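Glycosyltransferase (Streptomyces viridochromogenes, PDB 2IUY) probably transfers a sugar from a UDP-linked donor during avilamycin A biosynthesis, as a retaining, family GT4 enzyme of the GT-B fold. Local coordinates at residues V147-Y152 against A314-W319; T256-A261 against E278-V283; E285-G290 against R299-G304. One frame throughout, in Å; residues are numbered along the deposited sequence.

Contact 1: V147-Y152 against A314-W319; sequences VDPARY and AAVRLW
The backbone N-H of Val147 donates to Trp319 O (N to O 3.0 Å), the hydrogen bond that joins 147-152 to the last turn of helix 308-319. The N-H...O angle is 150°, and the donor stands tilted by 30° from the carbonyl plane. Trp319 is the last residue of helix 308-319, and its carbonyl accepts from the loop.

Apolar contact flanks the bond. Val147 turns CG1 to the helix: a chi1 of 73° sets this methyl between its own N and carbonyl carbon, 4.3 Å from Trp319 CB, with Ala315 CB a looser neighbour at 4.6 Å. The indole itself leads off towards Pro144. Nearer the surface, Pro149 CG meets Val316 CG2 at 3.9 Å, the ring and the valine branch crossing at about a right angle.

Polar bonds within 147-152 shape the loop. Asp148 OD1 accepts from Ala150 N at 3.1 Å, approached from above the carboxylate plane, an Asx turn that leads the chain into the short 3-10 turn 149-151. Arg151 reaches a salt bridge with Asp41 of helix 31-45.

The loop runs between the two parallel sheets, consistent with an interdomain linker of the GT-B fold, which here lies against helix 308-319, beside the UDP-binding residues Thr256 and Glu260.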
ATOM      1  N   VAL A 147       3.672   1.058   8.097  1.00  7.65           N
ATOM      2  CA  VAL A 147       4.643   0.060   7.837  1.00  8.38           C
ATOM      3  C   VAL A 147       5.216  -0.407   9.202  1.00  8.96           C
ATOM      4  O   VAL A 147       5.523   0.412  10.066  1.00  8.75           O
ATOM      5  CB  VAL A 147       5.680   0.622   6.795  1.00  9.29           C
ATOM      6  CG1 VAL A 147       6.660   1.678   7.353  1.00  7.60           C
ATOM      7  CG2 VAL A 147       6.265  -0.449   6.040  1.00 11.69           C
ATOM      8  N   ASP A 148       5.311  -1.724   9.393  1.00  8.50           N
ATOM      9  CA  ASP A 148       5.955  -2.310  10.575  1.00  8.46           C
ATOM     10  C   ASP A 148       7.396  -2.681  10.214  1.00  8.57           C
ATOM     11  O   ASP A 148       7.634  -3.653   9.445  1.00  7.72           O
ATOM     12  CB  ASP A 148       5.151  -3.545  11.014  1.00  7.08           C
ATOM     13  CG  ASP A 148       5.737  -4.260  12.236  1.00  9.47           C
ATOM     14  OD1 ASP A 148       6.717  -3.783  12.865  1.00  9.83           O
ATOM     15  OD2 ASP A 148       5.178  -5.330  12.575  1.00 10.12           O
ATOM     16  N   PRO A 149       8.363  -1.944  10.786  1.00  8.73           N
ATOM     17  CA  PRO A 149       9.754  -2.217  10.482  1.00 10.07           C
ATOM     18  C   PRO A 149      10.158  -3.663  10.715  1.00 11.32           C
ATOM     19  O   PRO A 149      11.033  -4.145   9.978  1.00 11.93           O
ATOM     20  CB  PRO A 149      10.544  -1.269  11.396  1.00 10.23           C
ATOM     21  CG  PRO A 149       9.532  -0.236  11.890  1.00  9.98           C
ATOM     22  CD  PRO A 149       8.172  -0.810  11.711  1.00  8.01           C
ATOM     23  N   ALA A 150       9.531  -4.358  11.675  1.00 12.01           N
ATOM     24  CA  ALA A 150       9.850  -5.777  11.952  1.00 12.50           C
ATOM     25  C   ALA A 150       9.588  -6.649  10.743  1.00 12.76           C
ATOM     26  O   ALA A 150      10.158  -7.706  10.614  1.00 14.25           O
ATOM     27  CB  ALA A 150       9.063  -6.329  13.200  1.00 12.53           C
ATOM     28  N   ARG A 151       8.707  -6.224   9.854  1.00 13.37           N
ATOM     29  CA  ARG A 151       8.391  -7.015   8.662  1.00 13.12           C
ATOM     30  C   ARG A 151       9.399  -6.784   7.540  1.00 12.73           C
ATOM     31  O   ARG A 151       9.330  -7.468   6.513  1.00 12.81           O
ATOM     32  CB  ARG A 151       6.974  -6.715   8.148  1.00 13.12           C
ATOM     33  CG  ARG A 151       5.861  -7.333   8.999  1.00 14.90           C
ATOM     34  CD  ARG A 151       4.550  -7.575   8.231  1.00 15.48           C
ATOM     35  NE  ARG A 151       3.503  -8.055   9.151  1.00 19.73           N
ATOM     36  CZ  ARG A 151       3.163  -9.329   9.403  1.00 20.10           C
ATOM     37  NH1 ARG A 151       3.766 -10.346   8.803  1.00 20.29           N
ATOM     38  NH2 ARG A 151       2.198  -9.593  10.292  1.00 18.18           N
ATOM     39  N   TYR A 152      10.281  -5.797   7.715  1.00 11.14           N
ATOM     40  CA  TYR A 152      11.227  -5.397   6.668  1.00 12.23           C
ATOM     41  C   TYR A 152      12.662  -5.565   7.135  1.00 12.97           C
ATOM     42  O   TYR A 152      12.935  -5.752   8.344  1.00 11.12           O
ATOM     43  CB  TYR A 152      10.936  -3.967   6.139  1.00 12.22           C
ATOM     44  CG  TYR A 152       9.528  -3.938   5.558  1.00 12.18           C
ATOM     45  CD1 TYR A 152       9.279  -4.265   4.210  1.00 13.48           C
ATOM     46  CD2 TYR A 152       8.434  -3.691   6.391  1.00 11.62           C
ATOM     47  CE1 TYR A 152       7.962  -4.308   3.720  1.00 13.22           C
ATOM     48  CE2 TYR A 152       7.141  -3.739   5.909  1.00 13.86           C
ATOM     49  CZ  TYR A 152       6.915  -4.038   4.596  1.00 13.38           C
ATOM     50  OH  TYR A 152       5.602  -4.061   4.202  1.00 18.88           O
ATOM     51  N   ALA A 314      12.693   8.714   8.671  1.00  8.40           N
ATOM     52  CA  ALA A 314      11.485   9.324   8.126  1.00  8.22           C
ATOM     53  C   ALA A 314      10.302   8.360   8.034  1.00  8.00           C
ATOM     54  O   ALA A 314       9.182   8.745   8.390  1.00  6.90           O
ATOM     55  CB  ALA A 314      11.740   9.977   6.730  1.00  7.77           C
ATOM     56  N   ALA A 315      10.538   7.130   7.545  1.00  6.84           N
ATOM     57  CA  ALA A 315       9.440   6.183   7.395  1.00  7.96           C
ATOM     58  C   ALA A 315       8.831   5.785   8.740  1.00  8.50           C
ATOM     59  O   ALA A 315       7.629   5.645   8.868  1.00  7.75           O
ATOM     60  CB  ALA A 315       9.883   4.912   6.619  1.00  6.32           C
ATOM     61  N   VAL A 316       9.678   5.569   9.746  1.00  9.33           N
ATOM     62  CA  VAL A 316       9.162   5.172  11.049  1.00  9.32           C
ATOM     63  C   VAL A 316       8.411   6.361  11.684  1.00 10.30           C
ATOM     64  O   VAL A 316       7.259   6.171  12.118  1.00  9.91           O
ATOM     65  CB  VAL A 316      10.261   4.578  11.988  1.00  8.72           C
ATOM     66  CG1 VAL A 316       9.661   4.219  13.378  1.00 10.14           C
ATOM     67  CG2 VAL A 316      10.890   3.354  11.376  1.00  7.38           C
ATOM     68  N   ARG A 317       9.031   7.561  11.703  1.00 10.49           N
ATOM     69  CA  ARG A 317       8.384   8.769  12.245  1.00 11.88           C
ATOM     70  C   ARG A 317       6.993   9.074  11.644  1.00 11.99           C
ATOM     71  O   ARG A 317       6.082   9.441  12.367  1.00 12.72           O
ATOM     72  CB  ARG A 317       9.245  10.022  11.995  1.00 12.84           C
ATOM     73  CG  ARG A 317      10.292  10.351  13.055  1.00 15.91           C
ATOM     74  CD  ARG A 317      10.703  11.812  12.986  1.00 17.26           C
ATOM     75  NE  ARG A 317      10.780  12.287  11.623  1.00 20.73           N
ATOM     76  CZ  ARG A 317       9.954  13.151  11.051  1.00 22.97           C
ATOM     77  NH1 ARG A 317       8.977  13.740  11.731  1.00 24.31           N
ATOM     78  NH2 ARG A 317      10.158  13.464   9.783  1.00 22.61           N
ATOM     79  N   LEU A 318       6.854   8.955  10.320  1.00 11.21           N
ATOM     80  CA  LEU A 318       5.606   9.318   9.611  1.00  9.13           C
ATOM     81  C   LEU A 318       4.641   8.177   9.438  1.00  8.82           C
ATOM     82  O   LEU A 318       3.402   8.378   9.489  1.00  7.76           O
ATOM     83  CB  LEU A 318       5.933   9.902   8.226  1.00  9.47           C
ATOM     84  CG  LEU A 318       6.797  11.169   8.157  1.00  9.94           C
ATOM     85  CD1 LEU A 318       7.248  11.435   6.697  1.00  9.94           C
ATOM     86  CD2 LEU A 318       6.028  12.380   8.712  1.00 11.71           C
ATOM     87  N   TRP A 319       5.183   6.976   9.184  1.00  6.51           N
ATOM     88  CA  TRP A 319       4.339   5.878   8.779  1.00  6.55           C
ATOM     89  C   TRP A 319       4.464   4.685   9.719  1.00  6.68           C
ATOM     90  O   TRP A 319       3.850   3.672   9.459  1.00  7.89           O
ATOM     91  CB  TRP A 319       4.610   5.464   7.305  1.00  6.84           C
ATOM     92  CG  TRP A 319       4.647   6.691   6.377  1.00  8.27           C
ATOM     93  CD1 TRP A 319       3.731   7.713   6.328  1.00  5.26           C
ATOM     94  CD2 TRP A 319       5.644   6.990   5.403  1.00  8.72           C
ATOM     95  NE1 TRP A 319       4.109   8.645   5.375  1.00  8.02           N
ATOM     96  CE2 TRP A 319       5.286   8.229   4.804  1.00  8.77           C
ATOM     97  CE3 TRP A 319       6.824   6.337   4.973  1.00  8.62           C
ATOM     98  CZ2 TRP A 319       6.066   8.842   3.807  1.00  7.60           C
ATOM     99  CZ3 TRP A 319       7.600   6.950   3.965  1.00  7.67           C
ATOM    100  CH2 TRP A 319       7.206   8.193   3.402  1.00  8.00           C
TER

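Contact 2: T256-A261 against E278-V283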
ATOM      1  N   THR A 256       1.811   2.057  -1.177  1.00 10.73           N
ATOM      2  CA  THR A 256       2.428   1.283  -0.124  1.00 12.03           C
ATOM      3  C   THR A 256       3.942   1.083  -0.395  1.00 11.79           C
ATOM      4  O   THR A 256       4.745   1.094   0.525  1.00 11.90           O
ATOM      5  CB  THR A 256       1.676  -0.086  -0.007  1.00 12.57           C
ATOM      6  OG1 THR A 256       2.108  -0.796   1.189  1.00 16.33           O
ATOM      7  CG2 THR A 256       1.932  -0.931  -1.240  1.00 11.65           C
ATOM      8  N   VAL A 257       4.335   0.964  -1.669  1.00 11.32           N
ATOM      9  CA  VAL A 257       5.758   0.706  -2.003  1.00 10.29           C
ATOM     10  C   VAL A 257       6.683   1.813  -1.494  1.00  9.22           C
ATOM     11  O   VAL A 257       7.837   1.555  -1.242  1.00  8.40           O
ATOM     12  CB  VAL A 257       5.998   0.508  -3.548  1.00 11.03           C
ATOM     13  CG1 VAL A 257       6.014   1.878  -4.312  1.00  8.27           C
ATOM     14  CG2 VAL A 257       7.269  -0.327  -3.798  1.00 12.43           C
ATOM     15  N   VAL A 258       6.158   3.030  -1.326  1.00  7.70           N
ATOM     16  CA  VAL A 258       6.961   4.156  -0.826  1.00  6.85           C
ATOM     17  C   VAL A 258       7.439   3.907   0.627  1.00  6.02           C
ATOM     18  O   VAL A 258       8.645   4.031   0.937  1.00  5.05           O
ATOM     19  CB  VAL A 258       6.202   5.522  -0.937  1.00  6.32           C
ATOM     20  CG1 VAL A 258       7.018   6.712  -0.280  1.00  7.73           C
ATOM     21  CG2 VAL A 258       5.919   5.891  -2.387  1.00  6.11           C
ATOM     22  N   SER A 259       6.489   3.568   1.509  1.00  4.99           N
ATOM     23  CA  SER A 259       6.803   3.307   2.917  1.00  5.81           C
ATOM     24  C   SER A 259       7.639   2.046   3.057  1.00  6.86           C
ATOM     25  O   SER A 259       8.524   1.971   3.921  1.00  7.25           O
ATOM     26  CB  SER A 259       5.519   3.253   3.796  1.00  6.65           C
ATOM     27  OG  SER A 259       4.656   2.238   3.312  1.00  4.58           O
ATOM     28  N   GLU A 260       7.367   1.065   2.193  1.00  6.96           N
ATOM     29  CA  GLU A 260       8.103  -0.212   2.146  1.00  8.24           C
ATOM     30  C   GLU A 260       9.559  -0.041   1.750  1.00  7.84           C
ATOM     31  O   GLU A 260      10.429  -0.576   2.416  1.00  9.54           O
ATOM     32  CB  GLU A 260       7.407  -1.222   1.227  1.00  6.98           C
ATOM     33  CG  GLU A 260       6.096  -1.631   1.887  1.00 11.60           C
ATOM     34  CD  GLU A 260       5.409  -2.785   1.241  1.00 17.12           C
ATOM     35  OE1 GLU A 260       5.044  -2.658   0.067  1.00 19.37           O
ATOM     36  OE2 GLU A 260       5.220  -3.824   1.939  1.00 20.76           O
ATOM     37  N   ALA A 261       9.811   0.687   0.665  1.00  5.99           N
ATOM     38  CA  ALA A 261      11.176   0.978   0.270  1.00  6.36           C
ATOM     39  C   ALA A 261      11.904   1.689   1.392  1.00  5.50           C
ATOM     40  O   ALA A 261      12.957   1.265   1.803  1.00  5.78           O
ATOM     41  CB  ALA A 261      11.195   1.803  -1.069  1.00  4.85           C
ATOM     42  N   GLU A 278       2.868  13.973  -1.708  1.00  9.10           N
ATOM     43  CA  GLU A 278       2.812  14.150  -0.236  1.00  9.95           C
ATOM     44  C   GLU A 278       3.882  13.360   0.494  1.00  9.85           C
ATOM     45  O   GLU A 278       4.417  13.819   1.519  1.00  9.67           O
ATOM     46  CB  GLU A 278       1.408  13.756   0.294  1.00  9.66           C
ATOM     47  CG  GLU A 278       0.279  14.798  -0.045  1.00 10.72           C
ATOM     48  CD  GLU A 278      -1.137  14.222   0.142  1.00 10.08           C
ATOM     49  OE1 GLU A 278      -1.451  13.732   1.238  1.00  9.36           O
ATOM     50  OE2 GLU A 278      -1.923  14.217  -0.820  1.00  8.40           O
ATOM     51  N   ILE A 279       4.206  12.180  -0.044  1.00  9.20           N
ATOM     52  CA  ILE A 279       5.068  11.241   0.671  1.00  8.69           C
ATOM     53  C   ILE A 279       6.447  11.044   0.105  1.00  8.89           C
ATOM     54  O   ILE A 279       7.375  10.802   0.858  1.00  8.74           O
ATOM     55  CB  ILE A 279       4.374   9.850   0.920  1.00  9.60           C
ATOM     56  CG1 ILE A 279       3.923   9.157  -0.400  1.00  9.59           C
ATOM     57  CG2 ILE A 279       3.156  10.039   1.794  1.00  7.42           C
ATOM     58  CD1 ILE A 279       3.373   7.704  -0.103  1.00  5.84           C
ATOM     59  N   VAL A 280       6.579  11.142  -1.214  1.00  9.64           N
ATOM     60  CA  VAL A 280       7.877  10.952  -1.885  1.00  9.99           C
ATOM     61  C   VAL A 280       8.962  11.937  -1.429  1.00 10.21           C
ATOM     62  O   VAL A 280      10.077  11.493  -1.141  1.00  9.71           O
ATOM     63  CB  VAL A 280       7.760  10.889  -3.420  1.00 10.39           C
ATOM     64  CG1 VAL A 280       9.157  10.819  -4.098  1.00  7.78           C
ATOM     65  CG2 VAL A 280       6.884   9.637  -3.805  1.00  9.64           C
ATOM     66  N   PRO A 281       8.624  13.243  -1.284  1.00 10.71           N
ATOM     67  CA  PRO A 281       9.671  14.205  -0.890  1.00 11.32           C
ATOM     68  C   PRO A 281      10.247  13.893   0.499  1.00 11.42           C
ATOM     69  O   PRO A 281      11.391  14.232   0.784  1.00 11.94           O
ATOM     70  CB  PRO A 281       8.941  15.553  -0.874  1.00 11.15           C
ATOM     71  CG  PRO A 281       7.744  15.342  -1.804  1.00 11.76           C
ATOM     72  CD  PRO A 281       7.329  13.926  -1.466  1.00 10.93           C
ATOM     73  N   SER A 282       9.485  13.215   1.336  1.00 11.77           N
ATOM     74  CA  SER A 282       9.992  12.856   2.666  1.00 11.95           C
ATOM     75  C   SER A 282      11.113  11.832   2.604  1.00 11.18           C
ATOM     76  O   SER A 282      11.879  11.702   3.553  1.00 12.27           O
ATOM     77  CB  SER A 282       8.861  12.297   3.538  1.00 11.36           C
ATOM     78  OG  SER A 282       7.885  13.274   3.769  1.00 13.46           O
ATOM     79  N   VAL A 283      11.174  11.070   1.513  1.00 10.70           N
ATOM     80  CA  VAL A 283      12.118   9.954   1.372  1.00  8.86           C
ATOM     81  C   VAL A 283      12.841   9.922  -0.009  1.00  9.05           C
ATOM     82  O   VAL A 283      13.331   8.885  -0.460  1.00  9.44           O
ATOM     83  CB  VAL A 283      11.397   8.609   1.693  1.00  9.19           C
ATOM     84  CG1 VAL A 283      10.838   8.616   3.158  1.00  6.04           C
ATOM     85  CG2 VAL A 283      10.266   8.311   0.663  1.00  7.30           C
TER
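Val258 points from helix 256-263 towards 278-283 and is met there by three apolar side chains. Ile279 comes at it end-on: CD1 sits 3.7 Å from Val258 CB and touches both methyls, the two side chains meeting at a slant. The torsion of Ile279 explains this reach, for a chi1 of 58° swings CG1 between the backbone N and carbonyl carbon and sends the extended CG1-CD1 arm across the gap; CG1 itself lies 3.9 Å from Val258 CG1. The two valine methyls then part company. CG1, anti to the backbone N of Val258, goes to Val283 CG2 at 3.7 Å, whereas CG2 faces Val280 CG2 at 4.1 Å, with those side chains at roughly a right angle.

Both segments belong to the second Rossmann-like domain of the GT-B fold, on successive connections of its parallel sheet: helix 256-263 links strands 234-237 and 268-270, and helix 276-279 leads on to strand 284-286. Helix 256-263 also carries Thr256, Val257 and Glu260, which bind UDP; Glu260 fits the second glutamate of the EX7E motif of GT4 enzymes, and its OE1 forms a salt bridge with Arg225.

No polar bond crosses between the segments. In 256-261, Thr256 O is gripped twice, by Glu260 N at 3.1 Å and by Ser259 OG at 3.0 Å, the serine hydroxyl folding back onto its own helix. Trp319 of helix 308-319 packs against Val283, at one flank of the valine cluster.

Contact 3: E285-G290 against R299-G304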
ATOM      1  N   GLU A 285      12.720  12.181  -4.043  1.00 10.95           N
ATOM      2  CA  GLU A 285      12.503  13.325  -4.905  1.00 12.25           C
ATOM      3  C   GLU A 285      11.423  13.008  -5.930  1.00 10.94           C
ATOM      4  O   GLU A 285      11.415  11.921  -6.562  1.00  9.11           O
ATOM      5  CB  GLU A 285      13.836  13.670  -5.644  1.00 12.47           C
ATOM      6  CG  GLU A 285      13.763  14.965  -6.519  1.00 17.05           C
ATOM      7  CD  GLU A 285      15.108  15.386  -7.108  1.00 17.35           C
ATOM      8  OE1 GLU A 285      16.107  15.439  -6.347  1.00 25.55           O
ATOM      9  OE2 GLU A 285      15.160  15.700  -8.327  1.00 22.20           O
ATOM     10  N   VAL A 286      10.582  14.012  -6.153  1.00 11.05           N
ATOM     11  CA  VAL A 286       9.562  14.027  -7.194  1.00 11.44           C
ATOM     12  C   VAL A 286      10.156  14.455  -8.550  1.00 13.12           C
ATOM     13  O   VAL A 286      10.981  15.372  -8.633  1.00 13.10           O
ATOM     14  CB  VAL A 286       8.347  14.910  -6.774  1.00 10.86           C
ATOM     15  CG1 VAL A 286       7.355  15.137  -7.942  1.00 12.29           C
ATOM     16  CG2 VAL A 286       7.601  14.240  -5.619  1.00  9.54           C
ATOM     17  N   VAL A 287       9.759  13.747  -9.594  1.00 12.82           N
ATOM     18  CA  VAL A 287      10.087  14.135 -10.953  1.00 13.44           C
ATOM     19  C   VAL A 287       8.811  14.266 -11.807  1.00 13.55           C
ATOM     20  O   VAL A 287       7.699  13.877 -11.391  1.00 12.74           O
ATOM     21  CB  VAL A 287      11.131  13.166 -11.581  1.00 13.95           C
ATOM     22  CG1 VAL A 287      12.437  13.118 -10.710  1.00 13.56           C
ATOM     23  CG2 VAL A 287      10.559  11.727 -11.777  1.00 12.22           C
ATOM     24  N   GLY A 288       8.981  14.821 -13.001  1.00 13.81           N
ATOM     25  CA  GLY A 288       7.914  14.918 -13.940  1.00 13.94           C
ATOM     26  C   GLY A 288       7.307  13.650 -14.507  1.00 13.28           C
ATOM     27  O   GLY A 288       7.897  12.532 -14.465  1.00 13.33           O
ATOM     28  N   TYR A 289       6.117  13.857 -15.068  1.00 12.58           N
ATOM     29  CA  TYR A 289       5.416  12.869 -15.861  1.00 12.93           C
ATOM     30  C   TYR A 289       6.103  12.613 -17.196  1.00 13.21           C
ATOM     31  O   TYR A 289       6.929  13.404 -17.636  1.00 12.84           O
ATOM     32  CB  TYR A 289       4.011  13.385 -16.141  1.00 12.98           C
ATOM     33  CG  TYR A 289       3.077  13.303 -14.978  1.00 12.79           C
ATOM     34  CD1 TYR A 289       3.010  12.147 -14.186  1.00 10.49           C
ATOM     35  CD2 TYR A 289       2.247  14.373 -14.668  1.00 13.90           C
ATOM     36  CE1 TYR A 289       2.124  12.059 -13.132  1.00 12.03           C
ATOM     37  CE2 TYR A 289       1.368  14.307 -13.576  1.00 16.12           C
ATOM     38  CZ  TYR A 289       1.312  13.148 -12.833  1.00 11.90           C
ATOM     39  OH  TYR A 289       0.427  13.090 -11.807  1.00 12.86           O
ATOM     40  N   GLY A 290       5.726  11.523 -17.861  1.00 13.99           N
ATOM     41  CA  GLY A 290       6.277  11.200 -19.188  1.00 12.79           C
ATOM     42  C   GLY A 290       7.611  10.486 -19.110  1.00 13.79           C
ATOM     43  O   GLY A 290       8.045  10.077 -18.031  1.00 12.03           O
ATOM     44  N   ARG A 299      20.416  11.672 -13.452  1.00 24.79           N
ATOM     45  CA  ARG A 299      21.558  11.046 -12.854  1.00 25.01           C
ATOM     46  C   ARG A 299      21.897  11.783 -11.543  1.00 23.98           C
ATOM     47  O   ARG A 299      22.260  11.148 -10.538  1.00 23.71           O
ATOM     48  CB  ARG A 299      22.676  11.055 -13.918  1.00 25.03           C
ATOM     49  CG  ARG A 299      23.989  10.477 -13.573  1.00 26.29           C
ATOM     50  CD  ARG A 299      24.962  10.585 -14.767  1.00 28.61           C
ATOM     51  NE  ARG A 299      25.070  11.935 -15.377  1.00 35.45           N
ATOM     52  CZ  ARG A 299      25.638  13.018 -14.810  1.00 35.56           C
ATOM     53  NH1 ARG A 299      26.149  12.959 -13.578  1.00 35.57           N
ATOM     54  NH2 ARG A 299      25.673  14.179 -15.478  1.00 34.12           N
ATOM     55  N   ARG A 300      21.713  13.101 -11.553  1.00 23.10           N
ATOM     56  CA  ARG A 300      21.838  13.933 -10.366  1.00 23.56           C
ATOM     57  C   ARG A 300      20.735  13.793  -9.353  1.00 21.87           C
ATOM     58  O   ARG A 300      20.993  13.811  -8.149  1.00 21.86           O
ATOM     59  CB  ARG A 300      21.904  15.399 -10.740  1.00 24.16           C
ATOM     60  CG  ARG A 300      23.008  15.712 -11.748  1.00 30.41           C
ATOM     61  CD  ARG A 300      24.396  15.516 -11.226  1.00 33.31           C
ATOM     62  NE  ARG A 300      25.321  16.292 -12.041  1.00 40.92           N
ATOM     63  CZ  ARG A 300      25.725  17.533 -11.776  1.00 43.25           C
ATOM     64  NH1 ARG A 300      25.295  18.192 -10.698  1.00 42.62           N
ATOM     65  NH2 ARG A 300      26.583  18.113 -12.604  1.00 46.61           N
ATOM     66  N   THR A 301      19.503  13.749  -9.838  1.00 19.95           N
ATOM     67  CA  THR A 301      18.347  13.381  -9.015  1.00 19.14           C
ATOM     68  C   THR A 301      18.689  12.096  -8.274  1.00 18.54           C
ATOM     69  O   THR A 301      18.527  12.026  -7.078  1.00 18.74           O
ATOM     70  CB  THR A 301      17.058  13.195  -9.860  1.00 17.88           C
ATOM     71  OG1 THR A 301      16.528  14.479 -10.187  1.00 14.96           O
ATOM     72  CG2 THR A 301      15.977  12.406  -9.088  1.00 19.00           C
ATOM     73  N   LEU A 302      19.182  11.096  -8.992  1.00 19.13           N
ATOM     74  CA  LEU A 302      19.473   9.802  -8.375  1.00 19.43           C
ATOM     75  C   LEU A 302      20.612   9.872  -7.391  1.00 19.48           C
ATOM     76  O   LEU A 302      20.518   9.346  -6.272  1.00 19.59           O
ATOM     77  CB  LEU A 302      19.755   8.735  -9.426  1.00 19.89           C
ATOM     78  CG  LEU A 302      19.694   7.274  -8.938  1.00 21.29           C
ATOM     79  CD1 LEU A 302      18.228   6.809  -8.806  1.00 19.32           C
ATOM     80  CD2 LEU A 302      20.466   6.349  -9.854  1.00 22.35           C
ATOM     81  N   ALA A 303      21.698  10.533  -7.783  1.00 18.97           N
ATOM     82  CA  ALA A 303      22.870  10.593  -6.919  1.00 18.20           C
ATOM     83  C   ALA A 303      22.683  11.520  -5.686  1.00 17.94           C
ATOM     84  O   ALA A 303      23.390  11.354  -4.692  1.00 18.44           O
ATOM     85  CB  ALA A 303      24.131  10.943  -7.723  1.00 18.00           C
ATOM     86  N   GLY A 304      21.736  12.462  -5.736  1.00 16.48           N
ATOM     87  CA  GLY A 304      21.406  13.286  -4.562  1.00 15.33           C
ATOM     88  C   GLY A 304      20.371  12.735  -3.556  1.00 16.39           C
ATOM     89  O   GLY A 304      20.012  13.427  -2.566  1.00 15.05           O
TER
HETATM   90  O   HOH W   1      17.759  13.794  -5.220  1.00 21.01           O
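Thr301 OG1 donates to Glu285 OE2 at 2.6 Å, a short bond that meets the carboxylate from above its plane, 47° out of it. The other oxygen is held as well: a water gives one hydrogen to Glu285 OE1 at 2.6 Å and the other to Thr301 O at 2.7 Å. One threonine thus grips both ends of the carboxylate, through its hydroxyl directly and through its backbone carbonyl by way of the water, which should limit rotation of the group.

Glu285 reaches this far because CG lies anti to its backbone N (chi1 -175°) and the chain stays extended beyond it. The methyl of Thr301 takes the apolar share: CG2 rests 4.0 Å from Val287 CG1.

Glu285 and Val287, two residues apart, both send their side chains towards the helix, while Val286 between them points away. Strand 284-286 is the outermost strand of its parallel sheet within the chain, bonded through its backbone to strand 268-270; Val269 of that inner strand touches both Val287 and Thr301, so at Thr301 helix 295-303 packs beside the outermost strand and also reaches the next one in.

Overall arrangement
The three contacts form a row along the C-terminal domain, starting at the linker loop. Contacts 1 and 2 have centres 10 Å apart and are joined by Trp319, whose backbone O and CB serve contact 1 while its indole packs on contact 2, CZ2 3.5 Å from Ile279 CB and CE3 3.5 Å from Ser259 CB. Contact 2 holds UDP-binding Thr256, Val257 and Glu260, and the side chain of Val147 in contact 1 comes within about 4 Å of that of Glu260, so both border the nucleotide site. Contact 3, centred 14 Å from contact 2 and 24 Å from contact 1, is remote from it; it meets contact 2 where Val280 CG1 packs 3.5 Å from Glu285 O, but does not touch contact 1.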